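Peroxiredoxin PRX1, mitochondrial (Saccharomyces cerevisiae, PDB 5YKJ) probably reduces peroxides in mitochondria as a 1-Cys thiol peroxidase, with its oxidised thiol restored through the glutathione and thioredoxin systems. Local coordinates at residues A[9-14]-A[102-107]; A[37-42]-A[74-79]; A[50-55]-A[87-92]; A[64-69]-A[95-100]; A[126-131]-A[149-154]. All coordinates share one frame; numbering follows the deposited sequence. Where two conformers were deposited one is given.

Interaction 1. Residues A[9-14]-A[102-107]; sequences PNFDAD and RNVAFL
One face of the Phe11 ring carries a methyl group of Val104: CG1 lies over the centre of the ring, 3.9 Å from the centroid and only 9° off its normal, a clear CH-pi contact. The second methyl, CG2, reaches the rim at Phe11 CD1, 4.0 Å away, so the two methyls of the branched valine cover the centre and the rim of the ring together. Leu107, one helical turn on, meets the ring obliquely. Its CD2 rests 3.9 Å from Phe11 CB, at the root of the ring. Its other methyl serves a different partner, with CD1 packing 3.8 Å from Pro9 CB as the two side chains slide past each other. Proline suits this end because its stiff ring presents CB and CG together to the leucine. Beside it, Asn10 points away from the helix and folds back, OD1 accepting a bond from Phe11 N at 2.7 Å from above the carbonyl plane. The contact thus lays the N-terminal segment across one flank of helix 103-107. Phe11 also stacks with Phe22 of helix 22-26 and touches Ile97 of strand 96-98, the strand that precedes helix 103-107 in the chain.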
# COMPACT_ATOMS: atom_id res chain seq x y z
N PRO A 9 -12.04 0.14 5.40
CA PRO A 9 -13.45 -0.02 5.05
C PRO A 9 -13.68 -0.68 3.70
O PRO A 9 -13.02 -0.40 2.80
CB PRO A 9 -13.99 1.41 4.96
CG PRO A 9 -12.89 2.29 5.24
CD PRO A 9 -11.70 1.53 5.64
N ASN A 10 -14.65 -1.58 3.65
CA ASN A 10 -15.01 -2.21 2.42
C ASN A 10 -15.87 -1.28 1.57
O ASN A 10 -16.48 -0.41 2.05
CB ASN A 10 -15.76 -3.50 2.70
CG ASN A 10 -15.81 -4.43 1.48
OD1 ASN A 10 -15.24 -4.15 0.48
ND2 ASN A 10 -16.54 -5.52 1.62
N PHE A 11 -15.90 -1.54 0.29
CA PHE A 11 -16.65 -0.74 -0.63
C PHE A 11 -16.88 -1.48 -1.92
O PHE A 11 -16.22 -2.37 -2.19
CB PHE A 11 -15.97 0.64 -0.92
CG PHE A 11 -14.57 0.55 -1.46
CD1 PHE A 11 -14.34 0.48 -2.81
CD2 PHE A 11 -13.48 0.60 -0.63
CE1 PHE A 11 -13.08 0.35 -3.32
CE2 PHE A 11 -12.22 0.52 -1.15
CZ PHE A 11 -12.02 0.41 -2.49
N ASP A 12 -17.84 -1.00 -2.69
CA ASP A 12 -18.11 -1.48 -4.01
C ASP A 12 -17.74 -0.34 -4.95
O ASP A 12 -17.98 0.76 -4.65
CB ASP A 12 -19.58 -1.83 -4.24
CG ASP A 12 -20.02 -3.05 -3.45
OD1 ASP A 12 -19.43 -4.06 -3.48
OD2 ASP A 12 -21.01 -2.94 -2.78
N ALA A 13 -17.14 -0.65 -6.07
CA ALA A 13 -16.76 0.37 -7.00
C ALA A 13 -16.66 -0.14 -8.41
O ALA A 13 -16.51 -1.27 -8.62
CB ALA A 13 -15.39 0.93 -6.63
N ASP A 14 -16.74 0.80 -9.33
CA ASP A 14 -16.51 0.58 -10.73
C ASP A 14 -15.00 0.80 -10.94
O ASP A 14 -14.43 1.70 -10.42
CB ASP A 14 -17.30 1.58 -11.56
CG ASP A 14 -18.71 1.69 -11.09
OD1 ASP A 14 -19.49 0.82 -11.44
OD2 ASP A 14 -19.03 2.62 -10.29
N ARG A 102 -15.59 11.24 -5.75
CA ARG A 102 -14.77 11.22 -4.57
C ARG A 102 -15.36 10.43 -3.42
O ARG A 102 -14.93 10.60 -2.33
CB ARG A 102 -14.48 12.64 -4.02
CG ARG A 102 -14.10 13.71 -4.94
CD ARG A 102 -14.42 15.06 -4.30
NE ARG A 102 -14.26 16.07 -5.29
CZ ARG A 102 -13.64 17.21 -5.18
NH1 ARG A 102 -13.10 17.61 -4.07
NH2 ARG A 102 -13.59 17.94 -6.24
N ASN A 103 -16.30 9.57 -3.71
CA ASN A 103 -16.93 8.82 -2.65
C ASN A 103 -15.95 7.89 -1.87
O ASN A 103 -16.01 7.79 -0.69
CB ASN A 103 -18.15 8.02 -3.19
CG ASN A 103 -19.16 8.88 -3.91
OD1 ASN A 103 -19.56 9.84 -3.45
ND2 ASN A 103 -19.52 8.49 -5.05
N VAL A 104 -15.12 7.17 -2.61
CA VAL A 104 -14.16 6.27 -2.00
C VAL A 104 -13.03 7.04 -1.28
O VAL A 104 -12.61 6.69 -0.26
CB VAL A 104 -13.59 5.20 -2.97
CG1 VAL A 104 -12.58 4.26 -2.31
CG2 VAL A 104 -14.71 4.43 -3.62
N ALA A 105 -12.62 8.14 -1.89
CA ALA A 105 -11.61 8.98 -1.28
C ALA A 105 -12.09 9.52 0.05
O ALA A 105 -11.38 9.61 0.96
CB ALA A 105 -11.29 10.14 -2.21
N PHE A 106 -13.36 9.89 0.08
CA PHE A 106 -14.02 10.39 1.26
C PHE A 106 -14.09 9.32 2.34
O PHE A 106 -13.78 9.56 3.46
CB PHE A 106 -15.43 10.91 0.88
CG PHE A 106 -16.24 11.45 2.04
CD1 PHE A 106 -15.91 12.58 2.71
CD2 PHE A 106 -17.37 10.78 2.41
CE1 PHE A 106 -16.68 13.01 3.75
CE2 PHE A 106 -18.14 11.23 3.43
CZ PHE A 106 -17.80 12.34 4.10
N LEU A 107 -14.43 8.11 1.90
CA LEU A 107 -14.51 6.98 2.80
C LEU A 107 -13.15 6.69 3.45
O LEU A 107 -13.08 6.21 4.51
CB LEU A 107 -15.02 5.75 2.06
CG LEU A 107 -15.02 4.42 2.77
CD1 LEU A 107 -16.09 4.43 3.85
CD2 LEU A 107 -15.30 3.32 1.78

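Interaction 2. Residues A[37-42]-A[74-79]; sequences PADFTP and ESHEKW
With CG beside its own backbone N (chi1 -67°), Asp39 swings its carboxylate across to helix 73-87; Trp79, its CG anti to the backbone N (chi1 -170°), lays the indole beneath the same loop. Asp39 OD2 receives His76 ND1 at 2.5 Å, a short bond that uses the syn lone pair and lies in the imidazole plane. Ser75 OG stands 2.8 Å from this oxygen, while Ser69 OG bonds to OD1, so polar partners meet both oxygens of the buried carboxylate. The flat indole supports the backbone behind it: Asp39 CA sits over the centre of the six-membered ring, 4.0 Å from its centroid. Phe40 folds back over the helix and takes the edge of Trp79 against its face, with centroids 5.0 Å apart and planes at 51°. Lys78 CB meets the rim of the phenyl ring, 3.7 Å from Phe40 CZ. A serine in place of Trp79 would probably open a gap under Asp39 and Phe40 and leave Thr45 OG1 without its indole NE1 partner. This loop belongs to the peroxiredoxin active-site signature running from Pro37 through Thr41 to Cys44, modelled as S-hydroxycysteine, whose added oxygen is hydrogen-bonded to Thr41 OG1.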
# COMPACT_ATOMS: atom_id res chain seq x y z
N PRO A 37 -4.91 12.15 -7.41
CA PRO A 37 -5.94 13.18 -7.55
C PRO A 37 -6.65 13.20 -8.92
O PRO A 37 -7.76 13.56 -8.99
CB PRO A 37 -5.20 14.50 -7.28
CG PRO A 37 -3.97 14.11 -6.57
CD PRO A 37 -3.61 12.76 -7.07
N ALA A 38 -5.92 12.87 -9.97
CA ALA A 38 -6.45 12.95 -11.32
C ALA A 38 -5.67 12.06 -12.27
O ALA A 38 -4.60 11.67 -11.98
CB ALA A 38 -6.36 14.36 -11.80
N ASP A 39 -6.24 11.77 -13.43
CA ASP A 39 -5.58 11.00 -14.44
C ASP A 39 -4.75 11.96 -15.30
O ASP A 39 -4.92 13.09 -15.25
CB ASP A 39 -6.59 10.29 -15.37
CG ASP A 39 -7.39 9.21 -14.69
OD1 ASP A 39 -7.23 9.06 -13.51
OD2 ASP A 39 -8.20 8.60 -15.37
N PHE A 40 -3.86 11.41 -16.09
CA PHE A 40 -3.04 12.18 -17.04
C PHE A 40 -2.23 13.28 -16.40
O PHE A 40 -2.08 14.30 -16.91
CB PHE A 40 -3.92 12.73 -18.18
CG PHE A 40 -4.70 11.67 -18.91
CD1 PHE A 40 -4.10 10.88 -19.83
CD2 PHE A 40 -6.02 11.47 -18.66
CE1 PHE A 40 -4.79 9.93 -20.48
CE2 PHE A 40 -6.70 10.50 -19.32
CZ PHE A 40 -6.08 9.73 -20.23
N THR A 41 -1.70 12.97 -15.24
CA THR A 41 -0.81 13.86 -14.50
C THR A 41 0.54 13.12 -14.42
O THR A 41 0.60 11.96 -14.26
CB THR A 41 -1.31 14.28 -13.10
OG1 THR A 41 -1.48 13.13 -12.33
CG2 THR A 41 -2.58 15.07 -13.18
N PRO A 42 1.61 13.89 -14.57
CA PRO A 42 2.89 13.26 -14.71
C PRO A 42 3.49 12.41 -13.60
O PRO A 42 3.88 11.36 -13.91
CB PRO A 42 3.82 14.42 -15.07
CG PRO A 42 3.18 15.62 -14.53
CD PRO A 42 1.72 15.35 -14.67
N GLU A 74 -13.88 5.29 -17.79
CA GLU A 74 -13.53 5.54 -19.16
C GLU A 74 -12.25 6.34 -19.25
O GLU A 74 -11.40 6.05 -20.04
CB GLU A 74 -14.66 6.28 -19.87
CG GLU A 74 -14.26 6.91 -21.16
CD GLU A 74 -15.43 7.27 -22.05
OE1 GLU A 74 -16.58 7.27 -21.59
OE2 GLU A 74 -15.15 7.53 -23.24
N SER A 75 -12.11 7.32 -18.39
CA SER A 75 -10.89 8.09 -18.38
C SER A 75 -9.71 7.21 -17.96
O SER A 75 -8.69 7.23 -18.56
CB SER A 75 -11.06 9.31 -17.49
OG SER A 75 -9.82 9.91 -17.27
N HIS A 76 -9.92 6.39 -16.96
CA HIS A 76 -8.86 5.51 -16.49
C HIS A 76 -8.40 4.54 -17.58
O HIS A 76 -7.27 4.24 -17.63
CB HIS A 76 -9.29 4.68 -15.28
CG HIS A 76 -9.54 5.48 -14.06
ND1 HIS A 76 -9.28 6.82 -13.97
CD2 HIS A 76 -10.03 5.11 -12.86
CE1 HIS A 76 -9.63 7.24 -12.77
NE2 HIS A 76 -10.07 6.23 -12.08
N GLU A 77 -9.33 4.06 -18.39
CA GLU A 77 -8.96 3.17 -19.46
C GLU A 77 -8.00 3.81 -20.46
O GLU A 77 -7.04 3.21 -20.82
CB GLU A 77 -10.21 2.63 -20.14
CG GLU A 77 -10.83 1.48 -19.38
CD GLU A 77 -12.25 1.13 -19.80
OE1 GLU A 77 -12.87 1.86 -20.51
OE2 GLU A 77 -12.75 0.13 -19.31
N LYS A 78 -8.27 5.05 -20.84
CA LYS A 78 -7.40 5.78 -21.72
C LYS A 78 -6.03 6.03 -21.06
O LYS A 78 -5.03 5.94 -21.68
CB LYS A 78 -7.98 7.14 -22.10
CG LYS A 78 -9.30 7.10 -22.84
CD LYS A 78 -9.93 8.50 -23.01
CE LYS A 78 -10.11 9.33 -21.72
NZ LYS A 78 -11.39 10.13 -21.51
N TRP A 79 -6.06 6.36 -19.77
CA TRP A 79 -4.84 6.60 -19.02
C TRP A 79 -3.99 5.32 -19.00
O TRP A 79 -2.84 5.38 -19.19
CB TRP A 79 -5.20 7.05 -17.60
CG TRP A 79 -4.07 7.56 -16.75
CD1 TRP A 79 -2.97 8.17 -17.19
CD2 TRP A 79 -3.96 7.51 -15.34
NE1 TRP A 79 -2.16 8.48 -16.16
CE2 TRP A 79 -2.75 8.06 -15.01
CE3 TRP A 79 -4.75 6.99 -14.34
CZ2 TRP A 79 -2.31 8.16 -13.71
CZ3 TRP A 79 -4.32 7.10 -13.05
CH2 TRP A 79 -3.11 7.68 -12.75

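Interaction 3. Residues A[50-55]-A[87-92]; sequences AFAKLK and AKVKNV
Lys53 and Val89 cross at about a right angle, the lysine chain running over the branched end of the valine. Val89 CG1 fits into the angle between backbone and side chain, 3.8 Å from Lys53 CA and nearly as close to Lys53 CG. The lysine starts with CG beside its backbone N (chi1 -67°) and bends twice near its end, which carries the amino group past the valine to the end of the neighbouring helix. There NZ donates to Ala87 O at 3.2 Å, tilted 27° from the carbonyl plane. A lysine does both jobs well: its methylenes serve as apolar surface, and its charge probably suits the C-terminal end of helix 73-87, where the helix dipole would favour a cation. Lys88, with positive phi, turns the chain out of that helix and so brings Val89 round to face Lys53. In the thioredoxin-like fold of peroxiredoxins, this joins two helical connections that lead into neighbouring parallel strands: helix 46-53, which follows the active-site loop, and the loop that runs from helix 73-87 to strand 96-98. Ala52 CB faces two valine methyls, 4.3 Å from Val89 CG2 and 4.2 Å from Val92 CG2. The small residue lets the loop come close to the helix, to a CA separation of 5.4 Å between Ala52 and Val92. Val92 itself also packs on Ile80 and Lys84 of helix 73-87. Beside these methyl groups a water ties the two backbones together, donating to Ala52 O at 3.0 Å and to Asn91 O at 3.1 Å.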
# COMPACT_ATOMS: atom_id res chain seq x y z
N ALA A 50 5.41 2.34 -12.70
CA ALA A 50 6.35 1.56 -11.91
C ALA A 50 5.68 0.37 -11.21
O ALA A 50 6.19 -0.70 -11.22
CB ALA A 50 7.10 2.45 -10.93
N PHE A 51 4.52 0.61 -10.61
CA PHE A 51 3.81 -0.46 -9.96
C PHE A 51 3.44 -1.51 -10.98
O PHE A 51 3.44 -2.65 -10.69
CB PHE A 51 2.57 0.06 -9.23
CG PHE A 51 2.87 0.69 -7.91
CD1 PHE A 51 3.32 -0.06 -6.86
CD2 PHE A 51 2.67 2.02 -7.71
CE1 PHE A 51 3.59 0.55 -5.66
CE2 PHE A 51 2.97 2.63 -6.51
CZ PHE A 51 3.42 1.89 -5.47
N ALA A 52 3.07 -1.07 -12.16
CA ALA A 52 2.74 -2.04 -13.21
C ALA A 52 3.93 -2.91 -13.61
O ALA A 52 3.81 -4.06 -13.77
CB ALA A 52 2.18 -1.36 -14.46
N LYS A 53 5.06 -2.30 -13.79
CA LYS A 53 6.25 -3.03 -14.16
C LYS A 53 6.66 -3.99 -13.08
O LYS A 53 7.18 -5.01 -13.35
CB LYS A 53 7.44 -2.14 -14.32
CG LYS A 53 7.52 -1.14 -15.41
CD LYS A 53 9.01 -0.85 -15.60
CE LYS A 53 9.44 0.59 -15.61
NZ LYS A 53 9.36 1.00 -17.01
N LEU A 54 6.49 -3.57 -11.84
CA LEU A 54 6.90 -4.37 -10.71
C LEU A 54 5.86 -5.31 -10.12
O LEU A 54 6.12 -5.92 -9.17
CB LEU A 54 7.45 -3.46 -9.61
CG LEU A 54 8.71 -2.68 -9.97
CD1 LEU A 54 8.84 -1.57 -8.95
CD2 LEU A 54 9.91 -3.60 -9.83
N LYS A 55 4.73 -5.47 -10.77
CA LYS A 55 3.66 -6.28 -10.24
C LYS A 55 4.14 -7.72 -9.85
O LYS A 55 3.70 -8.25 -8.92
CB LYS A 55 2.47 -6.36 -11.20
CG LYS A 55 1.39 -7.30 -10.74
CD LYS A 55 0.20 -7.32 -11.64
CE LYS A 55 -0.68 -8.48 -11.28
NZ LYS A 55 -0.18 -9.81 -11.67
N ALA A 87 5.46 2.85 -19.70
CA ALA A 87 6.12 1.83 -18.93
C ALA A 87 6.65 0.68 -19.76
O ALA A 87 7.41 -0.09 -19.27
CB ALA A 87 5.18 1.28 -17.91
N LYS A 88 6.21 0.56 -20.99
CA LYS A 88 6.56 -0.58 -21.80
C LYS A 88 6.15 -1.88 -21.12
O LYS A 88 6.94 -2.74 -20.95
CB LYS A 88 8.02 -0.60 -22.22
CG LYS A 88 8.39 0.60 -23.07
CD LYS A 88 9.79 0.51 -23.62
CE LYS A 88 9.78 0.62 -25.13
NZ LYS A 88 9.40 1.96 -25.60
N VAL A 89 4.90 -1.95 -20.74
CA VAL A 89 4.33 -3.14 -20.15
C VAL A 89 3.16 -3.57 -21.04
O VAL A 89 2.51 -2.77 -21.61
CB VAL A 89 3.78 -2.96 -18.73
CG1 VAL A 89 4.89 -2.90 -17.68
CG2 VAL A 89 2.90 -1.75 -18.65
N LYS A 90 2.95 -4.86 -21.14
CA LYS A 90 1.91 -5.44 -21.96
C LYS A 90 0.48 -5.28 -21.45
O LYS A 90 -0.42 -5.30 -22.15
CB LYS A 90 2.23 -6.88 -22.31
CG LYS A 90 3.54 -7.01 -23.03
CD LYS A 90 3.72 -8.45 -23.49
CE LYS A 90 5.14 -8.70 -23.96
NZ LYS A 90 5.27 -10.04 -24.61
N ASN A 91 0.42 -5.15 -20.15
CA ASN A 91 -0.82 -4.87 -19.49
C ASN A 91 -0.59 -4.34 -18.09
O ASN A 91 0.45 -4.51 -17.55
CB ASN A 91 -1.79 -6.05 -19.53
CG ASN A 91 -1.52 -7.03 -18.45
OD1 ASN A 91 -0.42 -7.25 -18.13
ND2 ASN A 91 -2.53 -7.57 -17.89
N VAL A 92 -1.60 -3.69 -17.56
CA VAL A 92 -1.59 -3.21 -16.19
C VAL A 92 -2.51 -4.22 -15.52
O VAL A 92 -3.66 -4.18 -15.70
CB VAL A 92 -2.20 -1.84 -16.09
CG1 VAL A 92 -2.28 -1.40 -14.62
CG2 VAL A 92 -1.30 -0.88 -16.84
O HOH W 1 1.10 -5.10 -14.60

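Interaction 4. Residues A[64-69]-A[95-100]; sequences KLIGLS and PIIGDT
Strands 63-69 and 96-98 are the two parallel strands of a beta-alpha-beta crossover, linked through helix 73-87, at one side of the central sheet of the thioredoxin-like fold. Gly67 opens the ladder, and both its N-H and its C=O are bonded to the segment 95-100. Its N donates to Pro95 O at 3.0 Å, almost straight and in the carbonyl plane, and its O accepts from Ile97 N at 2.9 Å. Proline suits the start of the shorter strand, since it has no N-H to offer but its carbonyl serves as acceptor. A side chain at Gly67 would point to the face of Ile96 and come up against its CG1, which would probably make that face more crowded. The side chains divide by face. Ile97, with CG1 beside its backbone N (chi1 -62°), sends CD1 to within 3.8 Å of Ile66 CD1, the two isoleucines crossing obliquely. Leu68 shares their face, which Phe11 and Leu33 also reach. On the other face Ile96 packs beneath His76 and Ile80 of helix 73-87, and its CG2 approaches Ser69 CB at 4.4 Å. Toward the C-terminal ends the strands diverge, and the last bond of the ladder, Asp99 N to Ser69 O, is weak at 3.4 Å. Asp99 turns its carboxylate to Val104 N and Ala105 N at the start of helix 103-107. Ser69 O and Ile97 O, both acceptors, come within 3.2 Å of each other, and His76 NE2 donates to Ile97 O and weakly to Ser69 O.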
# COMPACT_ATOMS: atom_id res chain seq x y z
N LYS A 64 -1.78 -7.72 -3.57
CA LYS A 64 -2.55 -7.24 -4.68
C LYS A 64 -2.55 -5.70 -4.65
O LYS A 64 -2.72 -5.11 -3.64
CB LYS A 64 -3.98 -7.69 -4.57
CG LYS A 64 -4.15 -9.16 -4.82
CD LYS A 64 -5.57 -9.61 -4.98
CE LYS A 64 -5.56 -11.10 -5.15
NZ LYS A 64 -6.50 -11.82 -4.30
N LEU A 65 -2.32 -5.12 -5.81
CA LEU A 65 -2.29 -3.71 -6.01
C LEU A 65 -3.65 -3.22 -6.47
O LEU A 65 -4.38 -3.91 -7.08
CB LEU A 65 -1.21 -3.32 -7.03
CG LEU A 65 0.21 -3.72 -6.72
CD1 LEU A 65 1.10 -3.64 -7.93
CD2 LEU A 65 0.75 -2.77 -5.70
N ILE A 66 -3.95 -2.00 -6.09
CA ILE A 66 -5.16 -1.33 -6.53
C ILE A 66 -4.97 0.19 -6.46
O ILE A 66 -4.59 0.71 -5.50
CB ILE A 66 -6.41 -1.81 -5.80
CG1 ILE A 66 -7.63 -1.20 -6.42
CG2 ILE A 66 -6.32 -1.55 -4.32
CD1 ILE A 66 -8.87 -2.00 -6.16
N GLY A 67 -5.27 0.81 -7.55
CA GLY A 67 -5.10 2.19 -7.67
C GLY A 67 -6.43 3.02 -7.52
O GLY A 67 -7.46 2.45 -7.75
N LEU A 68 -6.51 4.27 -7.00
CA LEU A 68 -7.68 5.03 -6.95
C LEU A 68 -7.25 6.35 -7.54
O LEU A 68 -6.29 6.90 -7.25
CB LEU A 68 -8.10 5.23 -5.48
CG LEU A 68 -9.30 6.11 -5.19
CD1 LEU A 68 -9.78 5.85 -3.79
CD2 LEU A 68 -8.89 7.57 -5.26
N SER A 69 -8.15 6.86 -8.38
CA SER A 69 -8.00 8.15 -9.00
C SER A 69 -9.41 8.77 -9.16
O SER A 69 -10.30 8.08 -9.50
CB SER A 69 -7.30 8.09 -10.33
OG SER A 69 -7.16 9.35 -10.82
N PRO A 95 -6.51 -3.21 -10.95
CA PRO A 95 -7.53 -2.24 -11.21
C PRO A 95 -7.20 -0.82 -10.78
O PRO A 95 -6.41 -0.64 -9.93
CB PRO A 95 -8.70 -2.67 -10.32
CG PRO A 95 -8.28 -3.87 -9.60
CD PRO A 95 -6.82 -3.98 -9.74
N ILE A 96 -7.86 0.11 -11.42
CA ILE A 96 -7.84 1.48 -11.03
C ILE A 96 -9.33 1.81 -10.79
O ILE A 96 -10.11 1.63 -11.64
CB ILE A 96 -7.23 2.45 -12.05
CG1 ILE A 96 -5.85 1.96 -12.47
CG2 ILE A 96 -7.11 3.83 -11.42
CD1 ILE A 96 -5.10 2.91 -13.33
N ILE A 97 -9.64 2.28 -9.59
CA ILE A 97 -10.98 2.62 -9.22
C ILE A 97 -11.45 3.96 -9.80
O ILE A 97 -10.80 4.91 -9.69
CB ILE A 97 -11.09 2.70 -7.67
CG1 ILE A 97 -10.76 1.36 -7.00
CG2 ILE A 97 -12.43 3.28 -7.23
CD1 ILE A 97 -10.25 1.49 -5.57
N GLY A 98 -12.62 3.94 -10.42
CA GLY A 98 -13.18 5.16 -10.95
C GLY A 98 -14.00 5.86 -9.89
O GLY A 98 -15.14 5.62 -9.73
N ASP A 99 -13.37 6.73 -9.16
CA ASP A 99 -13.99 7.45 -8.08
C ASP A 99 -14.39 8.85 -8.52
O ASP A 99 -13.97 9.82 -8.02
CB ASP A 99 -12.99 7.50 -6.92
CG ASP A 99 -13.65 7.81 -5.59
OD1 ASP A 99 -14.76 7.47 -5.44
OD2 ASP A 99 -12.98 8.35 -4.75
N THR A 100 -15.30 8.86 -9.46
CA THR A 100 -15.70 10.03 -10.15
C THR A 100 -16.17 11.16 -9.23
O THR A 100 -15.91 12.27 -9.48
CB THR A 100 -16.90 9.66 -11.04
OG1 THR A 100 -16.61 8.48 -11.80
CG2 THR A 100 -17.29 10.78 -11.88

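Interaction 5. Residues A[126-131]-A[149-154]; sequences TVRSVF and VGRNTS
The carbonyl oxygen of Arg128 is gripped twice, by Arg151 NH2 at 2.9 Å and by a water that in turn accepts from Arg151 NE. The direct bond lies in the guanidinium plane of Arg151 but comes down on the carbonyl from well above its plane, 65° out of it. Arg128 then doubles back: its chain bends at chi2 and chi3, and its guanidinium lies flat on that of Arg151, with centres 3.8 Å apart and planes at 8°. Arg128 NH1 sits over the centre of the Arg151 guanidinium, 3.5 Å from Arg151 CZ. Val130 CG2 closes the opposite face of Arg151, 3.4 Å from NE, so the extended arginine is sandwiched between a charged plate and a methyl group. Such closeness of two cations is probably eased by Glu47, which forms a salt bridge with Arg128 NH1 and accepts a bond from Arg151 N. Arg151 NH2 also bonds to Ser35 O on strand 30-36, and Arg128 NE to Tyr145 O. A leucine in place of Arg151 would probably cost Arg128 O its direct donor and Ser35 O its bond from NH2, and take away the flat partner of the Arg128 guanidinium. Paired arginines with a glutamate, set beside the loop that carries the hydroxycysteine, are consistent with the polar lining of a peroxiredoxin active-site pocket.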
# COMPACT_ATOMS: atom_id res chain seq x y z
N THR A 126 -5.04 16.29 -1.64
CA THR A 126 -4.84 15.35 -0.54
C THR A 126 -5.15 13.89 -0.87
O THR A 126 -4.95 13.04 -0.07
CB THR A 126 -5.63 15.78 0.71
OG1 THR A 126 -6.96 16.03 0.34
CG2 THR A 126 -5.10 17.05 1.27
N VAL A 127 -5.61 13.65 -2.09
CA VAL A 127 -5.95 12.28 -2.50
C VAL A 127 -4.68 11.62 -2.99
O VAL A 127 -4.47 11.41 -4.12
CB VAL A 127 -7.04 12.27 -3.54
CG1 VAL A 127 -7.41 10.84 -3.88
CG2 VAL A 127 -8.25 12.98 -2.98
N ARG A 128 -3.83 11.37 -2.04
CA ARG A 128 -2.50 10.89 -2.30
C ARG A 128 -1.95 9.86 -1.33
O ARG A 128 -0.79 9.62 -1.32
CB ARG A 128 -1.54 12.09 -2.28
CG ARG A 128 -1.42 12.85 -3.58
CD ARG A 128 -0.76 12.01 -4.65
NE ARG A 128 0.68 11.92 -4.47
CZ ARG A 128 1.49 11.17 -5.21
NH1 ARG A 128 1.02 10.46 -6.19
NH2 ARG A 128 2.77 11.15 -4.98
N SER A 129 -2.80 9.32 -0.51
CA SER A 129 -2.36 8.35 0.45
C SER A 129 -2.17 6.96 -0.11
O SER A 129 -2.78 6.60 -1.02
CB SER A 129 -3.29 8.30 1.67
OG SER A 129 -3.38 9.54 2.28
N VAL A 130 -1.26 6.25 0.51
CA VAL A 130 -1.01 4.86 0.21
C VAL A 130 -1.28 4.08 1.49
O VAL A 130 -0.80 4.40 2.49
CB VAL A 130 0.43 4.56 -0.27
CG1 VAL A 130 0.64 3.07 -0.53
CG2 VAL A 130 0.70 5.28 -1.57
N PHE A 131 -2.12 3.07 1.39
CA PHE A 131 -2.46 2.25 2.52
C PHE A 131 -2.00 0.79 2.29
O PHE A 131 -2.33 0.24 1.31
CB PHE A 131 -4.00 2.23 2.73
CG PHE A 131 -4.65 3.59 2.84
CD1 PHE A 131 -5.01 4.33 1.73
CD2 PHE A 131 -4.94 4.12 4.09
CE1 PHE A 131 -5.59 5.55 1.85
CE2 PHE A 131 -5.54 5.37 4.18
CZ PHE A 131 -5.88 6.03 3.07
N VAL A 149 5.87 15.05 -5.52
CA VAL A 149 6.94 14.15 -5.16
C VAL A 149 6.58 12.68 -5.35
O VAL A 149 5.80 12.14 -4.67
CB VAL A 149 7.34 14.35 -3.67
CG1 VAL A 149 8.42 13.37 -3.22
CG2 VAL A 149 7.79 15.76 -3.42
N GLY A 150 7.24 12.06 -6.30
CA GLY A 150 7.03 10.68 -6.59
C GLY A 150 7.47 9.79 -5.46
O GLY A 150 8.38 10.06 -4.79
N ARG A 151 6.74 8.70 -5.34
CA ARG A 151 6.96 7.71 -4.30
C ARG A 151 8.19 6.86 -4.60
O ARG A 151 8.88 7.07 -5.55
CB ARG A 151 5.72 6.85 -4.10
CG ARG A 151 4.49 7.63 -3.69
CD ARG A 151 3.19 6.92 -4.12
NE ARG A 151 1.98 7.58 -3.66
CZ ARG A 151 0.82 7.53 -4.28
NH1 ARG A 151 0.66 6.84 -5.36
NH2 ARG A 151 -0.20 8.16 -3.78
N ASN A 152 8.43 5.91 -3.71
CA ASN A 152 9.57 4.99 -3.84
C ASN A 152 9.08 3.55 -3.78
O ASN A 152 8.64 3.12 -2.80
CB ASN A 152 10.56 5.28 -2.70
CG ASN A 152 11.82 4.47 -2.80
OD1 ASN A 152 11.83 3.44 -3.31
ND2 ASN A 152 12.84 4.97 -2.21
N THR A 153 9.15 2.86 -4.90
CA THR A 153 8.66 1.50 -4.96
C THR A 153 9.46 0.52 -4.09
O THR A 153 8.96 -0.39 -3.61
CB THR A 153 8.52 1.02 -6.41
OG1 THR A 153 9.76 1.14 -7.08
CG2 THR A 153 7.46 1.86 -7.12
N SER A 154 10.74 0.79 -4.00
CA SER A 154 11.60 -0.03 -3.21
C SER A 154 11.24 0.04 -1.75
O SER A 154 11.34 -0.90 -1.08
CB SER A 154 13.06 0.31 -3.42
OG SER A 154 13.42 -0.05 -4.71
O HOH W 2 1.82 8.55 -0.91

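Overall arrangement
Interactions 4 and 5 are buried, at opposite parts of the central sheet, and meet where Leu68 packs on Val127. The first is held by backbone ladder bonds and aliphatic side chains, the second by stacked guanidinium groups. Interaction 1 covers the sheet face carrying Leu68 and Ile97, near the edge strand 96-98, and is almost wholly apolar; it adjoins interaction 4 through Asp99 and Ile97. Interaction 2, partly buried, sits at the C-terminal ends of the strands of interaction 4, linked through Ser69 and His76. It also touches interaction 5 at Pro37, so interaction 5 borders the active-site loop that interaction 2 includes. Interaction 3, likewise partly buried, joins helix ends with a lysine, small apolar side chains and a water.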